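Local coordinates for protein yciO (Escherichia coli, PDB 1K7J), which is of unknown function but may bind double-stranded RNA, at residues Q3-I7 / P157-K161. Residues are numbered along the deposited sequence; the frame is centred on the assembly and turned at random.
Sequences QFFYI and PEEIK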
# COMPACT_ATOMS: atom_id res chain seq x y z
N GLN A 3 1.83 -12.31 15.09
CA GLN A 3 0.51 -12.41 15.69
C GLN A 3 -0.41 -12.60 14.49
O GLN A 3 -0.05 -12.26 13.37
CB GLN A 3 0.17 -11.13 16.45
CG GLN A 3 0.72 -11.10 17.86
CD GLN A 3 0.37 -9.83 18.61
OE1 GLN A 3 1.08 -8.83 18.53
NE2 GLN A 3 -0.74 -9.86 19.33
N PHE A 4 -1.60 -13.15 14.73
CA PHE A 4 -2.55 -13.41 13.65
C PHE A 4 -3.95 -12.98 14.11
O PHE A 4 -4.52 -13.56 15.03
CB PHE A 4 -2.52 -14.91 13.31
CG PHE A 4 -3.18 -15.26 12.00
CD1 PHE A 4 -4.47 -15.76 11.97
CD2 PHE A 4 -2.48 -15.12 10.80
CE1 PHE A 4 -5.07 -16.11 10.76
CE2 PHE A 4 -3.08 -15.47 9.59
CZ PHE A 4 -4.37 -15.96 9.57
N PHE A 5 -4.49 -11.95 13.46
CA PHE A 5 -5.81 -11.43 13.81
C PHE A 5 -6.87 -11.77 12.78
O PHE A 5 -6.66 -11.59 11.58
CB PHE A 5 -5.80 -9.89 13.90
CG PHE A 5 -5.01 -9.33 15.05
CD1 PHE A 5 -4.44 -10.15 16.02
CD2 PHE A 5 -4.84 -7.95 15.15
CE1 PHE A 5 -3.71 -9.60 17.07
CE2 PHE A 5 -4.11 -7.40 16.20
CZ PHE A 5 -3.54 -8.22 17.16
N TYR A 6 -8.02 -12.24 13.25
CA TYR A 6 -9.14 -12.53 12.36
C TYR A 6 -10.03 -11.30 12.47
O TYR A 6 -10.69 -11.09 13.49
CB TYR A 6 -9.91 -13.75 12.84
CG TYR A 6 -9.27 -15.06 12.49
CD1 TYR A 6 -9.41 -15.61 11.21
CD2 TYR A 6 -8.52 -15.76 13.43
CE1 TYR A 6 -8.83 -16.83 10.89
CE2 TYR A 6 -7.93 -16.98 13.11
CZ TYR A 6 -8.09 -17.51 11.84
OH TYR A 6 -7.53 -18.73 11.54
N ILE A 7 -10.03 -10.47 11.44
CA ILE A 7 -10.85 -9.26 11.46
C ILE A 7 -11.94 -9.32 10.40
O ILE A 7 -11.68 -9.64 9.24
CB ILE A 7 -9.97 -8.00 11.23
CG1 ILE A 7 -8.89 -7.92 12.32
CG2 ILE A 7 -10.84 -6.74 11.24
CD1 ILE A 7 -8.03 -6.67 12.26
N PRO A 157 -4.74 -15.77 3.22
CA PRO A 157 -4.14 -15.45 4.52
C PRO A 157 -3.45 -16.62 5.23
O PRO A 157 -2.50 -16.41 5.97
CB PRO A 157 -5.32 -14.88 5.31
CG PRO A 157 -6.50 -15.58 4.73
CD PRO A 157 -6.20 -15.56 3.25
N GLU A 158 -3.94 -17.83 5.00
CA GLU A 158 -3.32 -18.99 5.63
C GLU A 158 -2.00 -19.31 4.94
O GLU A 158 -1.03 -19.72 5.59
CB GLU A 158 -4.26 -20.20 5.57
CG GLU A 158 -5.39 -20.15 6.60
CD GLU A 158 -4.88 -20.03 8.02
OE1 GLU A 158 -3.85 -20.67 8.35
OE2 GLU A 158 -5.51 -19.31 8.83
N GLU A 159 -1.95 -19.12 3.63
CA GLU A 159 -0.73 -19.36 2.86
C GLU A 159 0.29 -18.31 3.29
O GLU A 159 1.47 -18.60 3.44
CB GLU A 159 -1.02 -19.24 1.36
CG GLU A 159 0.17 -19.48 0.43
CD GLU A 159 1.13 -18.30 0.35
OE1 GLU A 159 0.66 -17.16 0.18
OE2 GLU A 159 2.35 -18.53 0.45
N ILE A 160 -0.19 -17.09 3.51
CA ILE A 160 0.67 -15.99 3.94
C ILE A 160 1.28 -16.30 5.30
O ILE A 160 2.46 -16.06 5.54
CB ILE A 160 -0.12 -14.67 4.00
CG1 ILE A 160 -0.52 -14.25 2.58
CG2 ILE A 160 0.71 -13.59 4.68
CD1 ILE A 160 -1.40 -13.02 2.51
N LYS A 161 0.46 -16.85 6.20
CA LYS A 161 0.93 -17.21 7.54
C LYS A 161 2.03 -18.27 7.43
O LYS A 161 3.06 -18.17 8.09
CB LYS A 161 -0.24 -17.74 8.37
CG LYS A 161 0.10 -18.11 9.81
CD LYS A 161 -1.17 -18.46 10.58
CE LYS A 161 -0.89 -18.79 12.04
NZ LYS A 161 -0.15 -20.06 12.21
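One face of the F4 ring carries the aliphatic chain of K161. K161 CD is 3.9 Å from the F4 ring centroid, a CH-pi contact over the face but shifted toward the CD2-CE2 side. At the ring edge, near its plane, F4 CE2 lies 3.8 Å from P157 O. Y6 CE1 lies in plane at an edge of the F4 ring. F4 CE1 lies over one face of the Y6 ring, toward its rim. E158 OE2 approaches obliquely, 3.6 Å from F4 CZ and 3.4 Å from Y6 OH; the E158 carboxylate is turned 23° from the plane of the Y6 ring.

F4 CG is anti to the backbone N (chi1 -165°), which carries the ring out from the strand to the helix. K161 is extended until chi4 (-69°), where it bends. Its NZ ends 5.9 Å from the F4 centroid, too long for more than a weak cation-pi attraction. P157 O accepts the helical bond from K161 N at 3.0 Å, so the carbonyl beside the ring edge is already engaged. With an alanine at F4, the K161 methylenes would probably lose the aromatic surface they lie on, and a gap would open beside P157.

D156 OD1 accepts hydrogen bonds from the backbone N of E158 and of E159, at the start of the helix. F4 also touches I171 of the neighbouring strand. This is surface packing: the first turn of helix 157-164 rests, nearly antiparallel, against strand 3-6, the outermost strand at one end of the mixed sheet of this YrdC-like alpha/beta fold.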